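Local atomic coordinates of CocE/NonD family hydrolase (Staphylococcus aureus subsp. aureus COL, PDB entry 3III), a protein that is of unconfirmed substrate but probably hydrolyses ester or amide bonds, as a serine hydrolase of the alpha/beta-hydrolase CocE/NonD family. Residues 239-242 and 243-247; 325-328 and 329-332; 386-389 and 390-393; 463-466 and 467-470; 483-486 and 487-490. One frame throughout, in Å; residues are numbered along the deposited sequence.

Contact 1: residues 239-242 and 243-247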
loop_
_atom_site.group_PDB
_atom_site.type_symbol
_atom_site.label_atom_id
_atom_site.label_comp_id
_atom_site.label_asym_id
_atom_site.label_seq_id
_atom_site.Cartn_x
_atom_site.Cartn_y
_atom_site.Cartn_z
ATOM N N GLN A 239 -19.247 1.703 9.985
ATOM C CA GLN A 239 -20.291 1.104 10.779
ATOM C C GLN A 239 -21.456 0.628 9.900
ATOM O O GLN A 239 -21.999 -0.424 10.101
ATOM C CB GLN A 239 -20.911 2.168 11.700
ATOM C CG GLN A 239 -20.082 2.635 12.851
ATOM C CD GLN A 239 -19.992 1.583 13.895
ATOM O OE1 GLN A 239 -20.889 1.445 14.752
ATOM N NE2 GLN A 239 -18.909 0.800 13.824
ATOM N N GLU A 240 -21.930 1.487 9.009
ATOM C CA GLU A 240 -23.195 1.248 8.343
ATOM C C GLU A 240 -23.100 0.572 6.976
ATOM O O GLU A 240 -24.140 0.245 6.377
ATOM C CB GLU A 240 -24.019 2.577 8.270
ATOM C CG GLU A 240 -23.500 3.527 7.245
ATOM C CD GLU A 240 -23.893 4.996 7.447
ATOM O OE1 GLU A 240 -23.551 5.794 6.524
ATOM O OE2 GLU A 240 -24.459 5.347 8.486
ATOM N N HIS A 241 -21.886 0.310 6.505
ATOM C CA HIS A 241 -21.664 -0.410 5.246
ATOM C C HIS A 241 -20.729 -1.618 5.492
ATOM O O HIS A 241 -19.545 -1.611 5.093
ATOM C CB HIS A 241 -21.090 0.526 4.205
ATOM C CG HIS A 241 -22.037 1.630 3.791
ATOM N ND1 HIS A 241 -23.121 1.408 2.984
ATOM C CD2 HIS A 241 -22.050 2.957 4.070
ATOM C CE1 HIS A 241 -23.774 2.542 2.790
ATOM N NE2 HIS A 241 -23.138 3.505 3.426
ATOM N N PRO A 242 -21.241 -2.644 6.162
ATOM C CA PRO A 242 -20.374 -3.800 6.512
ATOM C C PRO A 242 -20.023 -4.738 5.319
ATOM O O PRO A 242 -19.144 -5.614 5.423
ATOM C CB PRO A 242 -21.197 -4.520 7.570
ATOM C CG PRO A 242 -22.593 -4.184 7.254
ATOM C CD PRO A 242 -22.541 -2.713 6.865
ATOM N N LEU A 243 -20.700 -4.550 4.205
ATOM C CA LEU A 243 -20.561 -5.385 3.023
ATOM C C LEU A 243 -20.085 -4.495 1.871
ATOM O O LEU A 243 -20.140 -3.260 1.951
ATOM C CB LEU A 243 -21.900 -6.055 2.673
ATOM C CG LEU A 243 -22.342 -7.173 3.627
ATOM C CD1 LEU A 243 -23.825 -7.409 3.484
ATOM C CD2 LEU A 243 -21.430 -8.417 3.295
ATOM N N PHE A 244 -19.651 -5.126 0.788
ATOM C CA PHE A 244 -19.141 -4.426 -0.393
ATOM C C PHE A 244 -20.371 -4.042 -1.209
ATOM O O PHE A 244 -20.746 -4.729 -2.121
ATOM C CB PHE A 244 -18.183 -5.337 -1.182
ATOM C CG PHE A 244 -17.535 -4.669 -2.380
ATOM C CD1 PHE A 244 -16.720 -3.568 -2.220
ATOM C CD2 PHE A 244 -17.721 -5.174 -3.670
ATOM C CE1 PHE A 244 -16.115 -2.965 -3.306
ATOM C CE2 PHE A 244 -17.093 -4.587 -4.774
ATOM C CZ PHE A 244 -16.309 -3.457 -4.579
ATOM N N ASP A 245 -20.995 -2.922 -0.852
ATOM C CA ASP A 245 -22.284 -2.514 -1.421
ATOM C C ASP A 245 -22.074 -1.334 -2.396
ATOM O O ASP A 245 -20.947 -1.068 -2.794
ATOM C CB ASP A 245 -23.242 -2.165 -0.262
ATOM C CG ASP A 245 -22.699 -1.062 0.669
ATOM O OD1 ASP A 245 -21.647 -0.458 0.369
ATOM O OD2 ASP A 245 -23.331 -0.799 1.731
ATOM N N ASP A 246 -23.128 -0.630 -2.807
ATOM C CA ASP A 246 -22.938 0.451 -3.772
ATOM C C ASP A 246 -21.997 1.543 -3.243
ATOM O O ASP A 246 -21.238 2.152 -4.003
ATOM C CB ASP A 246 -24.290 1.126 -4.120
ATOM C CG ASP A 246 -25.217 0.214 -4.925
ATOM O OD1 ASP A 246 -24.740 -0.855 -5.378
ATOM O OD2 ASP A 246 -26.422 0.573 -5.124
ATOM N N PHE A 247 -22.104 1.851 -1.952
ATOM C CA PHE A 247 -21.170 2.798 -1.316
ATOM C C PHE A 247 -19.696 2.444 -1.545
ATOM O O PHE A 247 -18.911 3.277 -2.068
ATOM C CB PHE A 247 -21.449 2.906 0.192
ATOM C CG PHE A 247 -20.497 3.832 0.889
ATOM C CD1 PHE A 247 -20.748 5.201 0.914
ATOM C CD2 PHE A 247 -19.325 3.349 1.456
ATOM C CE1 PHE A 247 -19.867 6.061 1.517
ATOM C CE2 PHE A 247 -18.433 4.204 2.056
ATOM C CZ PHE A 247 -18.706 5.571 2.089
#

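Contact 2: residues 325-328 and 329-332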
loop_
_atom_site.group_PDB
_atom_site.type_symbol
_atom_site.label_atom_id
_atom_site.label_comp_id
_atom_site.label_asym_id
_atom_site.label_seq_id
_atom_site.Cartn_x
_atom_site.Cartn_y
_atom_site.Cartn_z
ATOM N N ASN A 325 16.371 7.783 -23.433
ATOM C CA ASN A 325 17.310 7.187 -22.517
ATOM C C ASN A 325 17.030 5.679 -22.576
ATOM O O ASN A 325 16.303 5.193 -23.439
ATOM C CB ASN A 325 17.247 7.862 -21.126
ATOM C CG ASN A 325 15.953 7.569 -20.372
ATOM O OD1 ASN A 325 15.148 6.744 -20.803
ATOM N ND2 ASN A 325 15.730 8.289 -19.260
ATOM N N ASP A 326 17.580 4.910 -21.691
ATOM C CA ASP A 326 17.359 3.471 -21.896
ATOM C C ASP A 326 16.304 2.931 -20.937
ATOM O O ASP A 326 16.360 1.763 -20.531
ATOM C CB ASP A 326 18.694 2.782 -21.757
ATOM C CG ASP A 326 19.688 3.346 -22.716
ATOM O OD1 ASP A 326 19.482 3.189 -23.947
ATOM O OD2 ASP A 326 20.603 4.053 -22.288
ATOM N N TRP A 327 15.326 3.772 -20.600
ATOM C CA TRP A 327 14.336 3.361 -19.548
ATOM C C TRP A 327 13.681 2.020 -19.856
ATOM O O TRP A 327 13.499 1.170 -18.968
ATOM C CB TRP A 327 13.206 4.402 -19.317
ATOM C CG TRP A 327 12.176 3.811 -18.484
ATOM C CD1 TRP A 327 11.008 3.305 -18.905
ATOM C CD2 TRP A 327 12.268 3.528 -17.098
ATOM N NE1 TRP A 327 10.341 2.719 -17.859
ATOM C CE2 TRP A 327 11.087 2.869 -16.728
ATOM C CE3 TRP A 327 13.211 3.819 -16.113
ATOM C CZ2 TRP A 327 10.847 2.453 -15.460
ATOM C CZ3 TRP A 327 12.972 3.399 -14.838
ATOM C CH2 TRP A 327 11.771 2.750 -14.506
ATOM N N LYS A 328 13.285 1.837 -21.110
ATOM C CA LYS A 328 12.533 0.671 -21.473
ATOM C C LYS A 328 13.349 -0.619 -21.462
ATOM O O LYS A 328 12.795 -1.681 -21.661
ATOM C CB LYS A 328 11.862 0.903 -22.844
ATOM C CG LYS A 328 10.859 2.123 -22.763
ATOM C CD LYS A 328 9.848 2.207 -23.889
ATOM C CE LYS A 328 9.018 0.963 -23.978
ATOM N NZ LYS A 328 7.825 1.094 -24.865
ATOM N N ASP A 329 14.656 -0.539 -21.220
ATOM C CA ASP A 329 15.437 -1.744 -20.927
ATOM C C ASP A 329 15.068 -2.352 -19.557
ATOM O O ASP A 329 15.426 -3.486 -19.266
ATOM C CB ASP A 329 16.961 -1.433 -20.861
ATOM C CG ASP A 329 17.603 -1.115 -22.204
ATOM O OD1 ASP A 329 16.957 -1.250 -23.258
ATOM O OD2 ASP A 329 18.798 -0.731 -22.156
ATOM N N THR A 330 14.440 -1.576 -18.687
ATOM C CA THR A 330 14.108 -2.016 -17.358
ATOM C C THR A 330 13.193 -3.235 -17.422
ATOM O O THR A 330 12.140 -3.197 -18.091
ATOM C CB THR A 330 13.403 -0.865 -16.545
ATOM O OG1 THR A 330 14.201 0.336 -16.593
ATOM C CG2 THR A 330 13.141 -1.262 -15.070
ATOM N N PRO A 331 13.552 -4.311 -16.694
ATOM C CA PRO A 331 12.662 -5.453 -16.595
ATOM C C PRO A 331 11.300 -5.037 -16.023
ATOM O O PRO A 331 11.238 -4.158 -15.143
ATOM C CB PRO A 331 13.382 -6.395 -15.623
ATOM C CG PRO A 331 14.779 -6.002 -15.606
ATOM C CD PRO A 331 14.797 -4.490 -15.913
ATOM N N HIS A 332 10.206 -5.645 -16.488
ATOM C CA HIS A 332 8.881 -5.167 -16.017
ATOM C C HIS A 332 8.632 -5.374 -14.532
ATOM O O HIS A 332 7.819 -4.699 -13.941
ATOM C CB HIS A 332 7.771 -5.748 -16.889
ATOM C CG HIS A 332 7.798 -5.167 -18.259
ATOM N ND1 HIS A 332 7.461 -3.852 -18.495
ATOM C CD2 HIS A 332 8.238 -5.668 -19.438
ATOM C CE1 HIS A 332 7.712 -3.563 -19.764
ATOM N NE2 HIS A 332 8.175 -4.654 -20.359
HETATM O O HOH W 1 17.096 1.140 -17.851
#

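Contact 3: residues 386-389 and 390-393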
loop_
_atom_site.group_PDB
_atom_site.type_symbol
_atom_site.label_atom_id
_atom_site.label_comp_id
_atom_site.label_asym_id
_atom_site.label_seq_id
_atom_site.Cartn_x
_atom_site.Cartn_y
_atom_site.Cartn_z
ATOM N N SER A 386 -11.024 -19.290 20.466
ATOM C CA SER A 386 -10.970 -18.068 19.674
ATOM C C SER A 386 -10.840 -16.783 20.496
ATOM O O SER A 386 -10.464 -15.779 19.953
ATOM C CB SER A 386 -12.178 -17.946 18.703
ATOM O OG SER A 386 -13.415 -17.772 19.407
ATOM N N GLU A 387 -11.195 -16.808 21.779
ATOM C CA GLU A 387 -11.060 -15.654 22.671
ATOM C C GLU A 387 -9.788 -15.651 23.532
ATOM O O GLU A 387 -9.573 -14.713 24.275
ATOM C CB GLU A 387 -12.256 -15.633 23.629
ATOM C CG GLU A 387 -13.599 -15.669 22.883
ATOM C CD GLU A 387 -14.768 -15.683 23.820
ATOM O OE1 GLU A 387 -15.376 -16.760 24.004
ATOM O OE2 GLU A 387 -15.042 -14.599 24.379
ATOM N N ASP A 388 -8.998 -16.727 23.489
ATOM C CA ASP A 388 -7.753 -16.796 24.239
ATOM C C ASP A 388 -6.623 -16.389 23.306
ATOM O O ASP A 388 -6.262 -17.132 22.367
ATOM C CB ASP A 388 -7.572 -18.201 24.796
ATOM C CG ASP A 388 -6.325 -18.342 25.667
ATOM O OD1 ASP A 388 -5.357 -17.559 25.527
ATOM O OD2 ASP A 388 -6.308 -19.282 26.456
ATOM N N LYS A 389 -6.086 -15.185 23.535
ATOM C CA LYS A 389 -5.019 -14.635 22.697
ATOM C C LYS A 389 -3.738 -15.456 22.701
ATOM O O LYS A 389 -2.813 -15.175 21.921
ATOM C CB LYS A 389 -4.658 -13.200 23.110
ATOM C CG LYS A 389 -5.837 -12.255 23.020
ATOM C CD LYS A 389 -5.428 -10.833 23.387
ATOM C CE LYS A 389 -6.248 -9.821 22.580
ATOM N NZ LYS A 389 -7.699 -10.129 22.583
ATOM N N GLN A 390 -3.661 -16.458 23.548
ATOM C CA GLN A 390 -2.462 -17.278 23.613
ATOM C C GLN A 390 -2.644 -18.594 22.872
ATOM O O GLN A 390 -1.747 -19.417 22.868
ATOM C CB GLN A 390 -2.119 -17.562 25.088
ATOM C CG GLN A 390 -2.076 -16.339 25.986
ATOM C CD GLN A 390 -1.232 -15.275 25.401
ATOM O OE1 GLN A 390 -0.170 -15.540 24.857
ATOM N NE2 GLN A 390 -1.709 -14.055 25.455
ATOM N N GLN A 391 -3.807 -18.821 22.294
ATOM C CA GLN A 391 -4.101 -20.092 21.667
ATOM C C GLN A 391 -4.200 -19.878 20.155
ATOM O O GLN A 391 -4.740 -18.883 19.669
ATOM C CB GLN A 391 -5.412 -20.696 22.170
ATOM C CG GLN A 391 -5.350 -21.301 23.573
ATOM C CD GLN A 391 -6.510 -22.267 23.874
ATOM O OE1 GLN A 391 -7.081 -22.945 22.991
ATOM N NE2 GLN A 391 -6.831 -22.362 25.154
ATOM N N ASP A 392 -3.694 -20.864 19.444
ATOM C CA ASP A 392 -3.755 -20.912 18.004
ATOM C C ASP A 392 -3.584 -22.343 17.549
ATOM O O ASP A 392 -3.377 -23.214 18.380
ATOM C CB ASP A 392 -2.698 -19.982 17.409
ATOM C CG ASP A 392 -1.261 -20.402 17.744
ATOM O OD1 ASP A 392 -0.970 -21.600 17.735
ATOM O OD2 ASP A 392 -0.426 -19.505 17.985
ATOM N N VAL A 393 -3.748 -22.632 16.263
ATOM C CA VAL A 393 -3.250 -23.911 15.761
ATOM C C VAL A 393 -2.188 -23.601 14.733
ATOM O O VAL A 393 -2.288 -22.599 14.022
ATOM C CB VAL A 393 -4.339 -24.793 15.152
ATOM C CG1 VAL A 393 -5.316 -25.283 16.246
ATOM C CG2 VAL A 393 -5.060 -24.093 14.025
#

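Contact 4: residues 463-466 and 467-470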
loop_
_atom_site.group_PDB
_atom_site.type_symbol
_atom_site.label_atom_id
_atom_site.label_comp_id
_atom_site.label_asym_id
_atom_site.label_seq_id
_atom_site.Cartn_x
_atom_site.Cartn_y
_atom_site.Cartn_z
ATOM N N GLU A 463 -17.953 -16.318 0.642
ATOM C CA GLU A 463 -18.395 -16.707 -0.704
ATOM C C GLU A 463 -17.474 -16.081 -1.762
ATOM O O GLU A 463 -17.255 -14.861 -1.787
ATOM C CB GLU A 463 -19.841 -16.238 -0.984
ATOM C CG GLU A 463 -20.342 -16.680 -2.422
ATOM C CD GLU A 463 -21.698 -16.084 -2.845
ATOM O OE1 GLU A 463 -22.131 -15.063 -2.278
ATOM O OE2 GLU A 463 -22.301 -16.603 -3.804
ATOM N N LEU A 464 -16.916 -16.932 -2.612
ATOM C CA LEU A 464 -15.916 -16.533 -3.598
ATOM C C LEU A 464 -16.541 -15.955 -4.871
ATOM O O LEU A 464 -17.579 -16.393 -5.301
ATOM C CB LEU A 464 -15.066 -17.789 -3.953
ATOM C CG LEU A 464 -14.135 -18.371 -2.895
ATOM C CD1 LEU A 464 -13.542 -19.723 -3.326
ATOM C CD2 LEU A 464 -13.006 -17.324 -2.545
ATOM N N ASP A 465 -15.915 -14.922 -5.429
ATOM C CA ASP A 465 -16.137 -14.475 -6.800
ATOM C C ASP A 465 -15.370 -15.450 -7.666
ATOM O O ASP A 465 -14.122 -15.435 -7.739
ATOM C CB ASP A 465 -15.584 -13.061 -7.013
ATOM C CG ASP A 465 -15.945 -12.489 -8.344
ATOM O OD1 ASP A 465 -15.835 -13.229 -9.337
ATOM O OD2 ASP A 465 -16.349 -11.281 -8.403
ATOM N N GLN A 466 -16.105 -16.308 -8.324
ATOM C CA GLN A 466 -15.484 -17.377 -9.094
ATOM C C GLN A 466 -14.671 -16.808 -10.261
ATOM O O GLN A 466 -13.569 -17.269 -10.481
ATOM C CB GLN A 466 -16.542 -18.391 -9.567
ATOM C CG GLN A 466 -17.166 -19.184 -8.431
ATOM C CD GLN A 466 -16.157 -20.065 -7.662
ATOM O OE1 GLN A 466 -15.077 -20.379 -8.169
ATOM N NE2 GLN A 466 -16.514 -20.461 -6.422
ATOM N N GLU A 467 -15.193 -15.800 -10.963
ATOM C CA GLU A 467 -14.483 -15.209 -12.097
ATOM C C GLU A 467 -13.141 -14.636 -11.651
ATOM O O GLU A 467 -12.108 -14.932 -12.266
ATOM C CB GLU A 467 -15.297 -14.096 -12.773
ATOM C CG GLU A 467 -16.715 -14.433 -13.156
ATOM C CD GLU A 467 -17.728 -14.040 -12.066
ATOM O OE1 GLU A 467 -17.939 -14.837 -11.116
ATOM O OE2 GLU A 467 -18.319 -12.934 -12.182
ATOM N N LYS A 468 -13.141 -13.868 -10.558
ATOM C CA LYS A 468 -11.935 -13.142 -10.116
ATOM C C LYS A 468 -10.945 -13.952 -9.274
ATOM O O LYS A 468 -9.786 -13.538 -9.132
ATOM C CB LYS A 468 -12.346 -11.913 -9.327
ATOM C CG LYS A 468 -13.137 -10.936 -10.167
ATOM C CD LYS A 468 -13.234 -9.592 -9.472
ATOM C CE LYS A 468 -13.947 -8.578 -10.349
ATOM N NZ LYS A 468 -13.885 -7.265 -9.700
ATOM N N SER A 469 -11.402 -15.055 -8.678
ATOM C CA SER A 469 -10.532 -15.889 -7.852
ATOM C C SER A 469 -9.576 -16.676 -8.716
ATOM O O SER A 469 -9.919 -17.063 -9.838
ATOM C CB SER A 469 -11.327 -16.861 -7.001
ATOM O OG SER A 469 -12.155 -16.183 -6.030
ATOM N N SER A 470 -8.425 -16.993 -8.145
ATOM C CA SER A 470 -7.424 -17.843 -8.787
ATOM C C SER A 470 -7.000 -18.847 -7.749
ATOM O O SER A 470 -7.384 -18.738 -6.579
ATOM C CB SER A 470 -6.217 -17.020 -9.239
ATOM O OG SER A 470 -5.486 -16.692 -8.093
HETATM O O HOH W 2 -17.012 -10.196 -10.673
HETATM O O HOH W 3 -19.075 -16.101 -8.834
#

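Contact 5: residues 483-486 and 487-490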
loop_
_atom_site.group_PDB
_atom_site.type_symbol
_atom_site.label_atom_id
_atom_site.label_comp_id
_atom_site.label_asym_id
_atom_site.label_seq_id
_atom_site.Cartn_x
_atom_site.Cartn_y
_atom_site.Cartn_z
ATOM N N LYS A 483 -24.337 -16.682 7.452
ATOM C CA LYS A 483 -24.082 -16.972 8.869
ATOM C C LYS A 483 -24.102 -18.481 9.080
ATOM O O LYS A 483 -24.647 -19.261 8.272
ATOM C CB LYS A 483 -25.052 -16.200 9.802
ATOM C CG LYS A 483 -24.857 -14.614 9.826
ATOM C CD LYS A 483 -23.521 -14.160 10.517
ATOM C CE LYS A 483 -23.513 -12.651 10.882
ATOM N NZ LYS A 483 -22.183 -12.083 11.389
ATOM N N LEU A 484 -23.508 -18.923 10.162
ATOM C CA LEU A 484 -23.357 -20.370 10.363
ATOM C C LEU A 484 -24.341 -20.936 11.386
ATOM O O LEU A 484 -24.746 -20.230 12.296
ATOM C CB LEU A 484 -21.939 -20.690 10.846
ATOM C CG LEU A 484 -20.730 -20.284 10.003
ATOM C CD1 LEU A 484 -19.436 -20.184 10.865
ATOM C CD2 LEU A 484 -20.539 -21.190 8.811
ATOM N N SER A 485 -24.677 -22.217 11.224
ATOM C CA SER A 485 -25.362 -23.030 12.249
ATOM C C SER A 485 -24.375 -23.787 13.139
ATOM O O SER A 485 -23.212 -24.023 12.765
ATOM C CB SER A 485 -26.288 -24.052 11.611
ATOM O OG SER A 485 -27.235 -23.425 10.792
ATOM N N GLN A 486 -24.824 -24.174 14.327
ATOM C CA GLN A 486 -23.953 -24.986 15.182
ATOM C C GLN A 486 -23.399 -26.177 14.425
ATOM O O GLN A 486 -24.142 -26.951 13.800
ATOM C CB GLN A 486 -24.666 -25.482 16.444
ATOM C CG GLN A 486 -24.932 -24.360 17.402
ATOM C CD GLN A 486 -25.468 -24.824 18.707
ATOM O OE1 GLN A 486 -25.143 -25.924 19.191
ATOM N NE2 GLN A 486 -26.334 -24.013 19.289
ATOM N N ASP A 487 -22.070 -26.277 14.465
ATOM C CA ASP A 487 -21.336 -27.374 13.839
ATOM C C ASP A 487 -21.487 -27.499 12.309
ATOM O O ASP A 487 -21.085 -28.519 11.738
ATOM C CB ASP A 487 -21.665 -28.683 14.558
ATOM C CG ASP A 487 -21.194 -28.660 16.007
ATOM O OD1 ASP A 487 -20.150 -28.019 16.286
ATOM O OD2 ASP A 487 -21.878 -29.220 16.877
ATOM N N GLU A 488 -22.034 -26.464 11.654
ATOM C CA GLU A 488 -21.953 -26.376 10.206
ATOM C C GLU A 488 -20.485 -26.229 9.826
ATOM O O GLU A 488 -19.866 -25.236 10.167
ATOM C CB GLU A 488 -22.725 -25.183 9.702
ATOM C CG GLU A 488 -22.929 -25.136 8.221
ATOM C CD GLU A 488 -23.651 -23.876 7.828
ATOM O OE1 GLU A 488 -24.223 -23.169 8.696
ATOM O OE2 GLU A 488 -23.652 -23.590 6.632
ATOM N N ILE A 489 -19.959 -27.241 9.142
ATOM C CA ILE A 489 -18.617 -27.247 8.629
ATOM C C ILE A 489 -18.560 -26.657 7.212
ATOM O O ILE A 489 -19.203 -27.197 6.285
ATOM C CB ILE A 489 -18.089 -28.697 8.564
ATOM C CG1 ILE A 489 -18.090 -29.313 9.965
ATOM C CG2 ILE A 489 -16.712 -28.756 7.983
ATOM C CD1 ILE A 489 -17.844 -30.843 9.968
ATOM N N VAL A 490 -17.790 -25.576 7.026
ATOM C CA VAL A 490 -17.753 -24.885 5.714
ATOM C C VAL A 490 -16.317 -24.718 5.198
ATOM O O VAL A 490 -15.345 -24.664 6.024
ATOM C CB VAL A 490 -18.481 -23.543 5.785
ATOM C CG1 VAL A 490 -19.962 -23.736 6.278
ATOM C CG2 VAL A 490 -17.729 -22.592 6.683
HETATM O O HOH W 4 -23.954 -20.738 6.166
HETATM O O HOH W 5 -20.232 -23.599 12.271
#

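Contact 1: residues 239-242 and 243-247
The imidazole of H241 carries F247 over one face and the carboxylate of D245 at its edge. CB of F247 sits above the middle of the imidazole, 3.5 Å from the ring centroid, as a CH-pi contact, and the phenyl ring continues from there as an offset stack, with its plane turned only 7° from that of H241. On the phenyl side the overlap is displaced: CD2 of H241 lies over one face toward the rim, 3.6 Å from CG of F247. The edge contact is polar. ND1 of H241 donates to OD2 of D245 over 2.5 Å, a short bond that is nearly straight and close to the imidazole plane. It reaches OD2 on the syn side, while the carboxylate as a whole stands steeply across the ring, the two planes 77° apart. These residues link helix 234-240, which H241 is the first to leave, to helix 246-249, in the S15-family part of the chain. D245 is the N-cap of the second helix. With chi1 at 57° its CG lies between the backbone N and the carbonyl carbon, and the two oxygens have separate partners: OD2 the histidine, OD1 the backbone N of W248. The backbone O of H241 is hydrogen-bonded to the indole NE1 of W248, and the side chain of F247 also touches E232.

Contact 2: residues 325-328 and 329-332
T330 packs against W327 most closely at its hydroxyl, where OG1 donates to the backbone O of W327 over 2.6 Å, in the carbonyl plane. The same oxygen accepts the backbone N of T330 at 2.9 Å, this donor standing above the carbonyl plane, so two bonds from one residue grip it. A chi1 of -52° sets OG1 next to the threonine's own backbone N, which lets the hydroxyl meet the same oxygen. OG1 also lies over one face of the indole, and CB of T330 stands 4.3 Å above the centroid of the six-membered ring, a CH-pi contact. The solvent side is looser and acidic. D329 N bonds to D326 O in the short 3-10 turn, but their carboxylates have like charge, OD1 of D326 lying 4.4 Å from OD2 of D329. Water 1 donates to D326 O and, at 3.3 Å, to T330 OG1. Ahead of the turn, OD1 of N325 accepts from W327 N, an Asx turn. The buried indole meets F315 of helix 306-319 and W291 of strand 290-295 edge-to-face, and K328 forms a salt bridge with E289. The loop connects helix 306-319 to strand 333-338.

Contact 3: residues 386-389 and 390-393
D388 turns its carboxylate across the side chains of both Q390 and Q391, crossing each at about a right angle. Its CG points opposite the backbone N (chi1 -177°), the aspartate reaches forward over the turn that follows, and its two oxygens serve different neighbours. OD1 accepts from the backbone N of Q390 at 2.8 Å, an Asx turn; the donor comes to the anti side of that oxygen, 30° out of the carboxylate plane. Beside this bond, the aliphatic start of Q390 lies close to the same oxygen, CB being 3.3 Å from OD1 of D388. OD2 faces the next glutamine. There CG of Q391 packs 3.6 Å from OD2 of D388, while NE2 of Q391 makes a weak bond to OD2 at 3.4 Å, with carboxylate and amide planes inclined by 52°. The stronger partner of that amide is elsewhere: OE1 of Q391 accepts from the backbone N of D385, so the side chain reaches back to the end of the preceding strand.

The chain here makes a type I beta turn from D388 to Q391, closed by the bond from Q391 N to D388 O at 3.0 Å. K389 and Q390 occupy its two central positions. The lysine side chain leads away from the turn, whereas Q390 bends at chi2 and brings its amide alongside K389, NE2 lying 3.9 Å from CB of K389. The carbonyl of K389 is hydrogen-bonded to NZ of K514. The turn connects strand 380-385 to strand 392-398, the latter lying at one edge of the five-stranded antiparallel sheet next to strand 508-514.

Contact 4: residues 463-466 and 467-470
D465 meets the residues that follow it with both its carboxylate and its carbonyl. A chi1 of -172° swings the carboxylate away from its own N and toward the following residues, where K468 N donates to OD1 over 3.0 Å in a nearly straight bond; the donor approaches from above the carboxylate plane. The aliphatic part of K468 crosses the same group obliquely, with CG 3.7 Å from OD2 of D465. S469 takes the carbonyl twice. Its backbone N reaches D465 O at 2.9 Å, nearly along the C=O axis, and its OG donates to that oxygen at 2.7 Å from above the carbonyl plane. OG of S469 also accepts from W475 N, which ties the turn to the chain beyond. Water 2 donates to OD2 of D465 at 2.6 Å. E467 was modelled in two conformers, so its contacts are tentative. In the conformer described, water 2 also donates weakly to OE2 of E467, and Q466 N donates to water 3, which donates to OE1. The turn belongs to the long loop between strands 447-458 and 490-503, where D465 pairs through its backbone with W475 and L464 packs on P474 and H476.

Contact 5: residues 483-486 and 487-490
E488 reaches back along its extended side chain to the backbone of S485. Its CB lies 3.3 Å from the carbonyl O of S485, and CG, which a chi1 of -169° turns away from the backbone N of E488, carries the chain back past that residue. CD comes within 3.9 Å of S485 N. At the tip the two oxygens part: OE1 accepts from S485 N at 2.7 Å, the donor arriving almost end-on to the oxygen in a nearly straight bond (169°), and it also lies 3.4 Å from CA of L484. OE2 is met by water 4, which donates to it and to the carbonyl O of K483, so the carboxylate is linked to two successive peptide units. The bond to OE1 spans a type II beta turn from S485 to E488, closed in the reverse direction by E488 N bonding to S485 O at 2.9 Å; D487, at its third position, has the positive phi that such a turn requires. The turn is part of the C-terminal, non-catalytic domain of the S15-type family, and leads into strand 490-503. Besides the carboxylate bond, L484 and V490 meet through apolar side chains. CD2 of L484 touches CG1 of V490 at 3.6 Å, the side chains crossing at a slant, and both residues also pack on strand 408-417, L484 against T417 and V490 against V415. The ammonium group of K483 forms a salt bridge with D422.

How the contacts relate
All five contacts are local turns, mostly at the surface; contact 5 is partly buried through its leucine-valine pair, and contact 2 is a surface contact, though its tryptophan is buried. Contacts 1 and 2 lie by the alpha/beta part of the fold, contacts 3, 4 and 5 in loops of the antiparallel beta part, with contacts 4 and 5 sharing the long loop between strands 447-458 and 490-503. Contact 1 alone has a ring stack and a histidine-carboxylate bond; side chains bond to backbone atoms in all five. An aspartate in contacts 3 and 4 reaches forward to backbone N atoms, while the glutamate of contact 5 reaches backward. Contacts 1 and 4 approach to about 6 Å between nearest atoms.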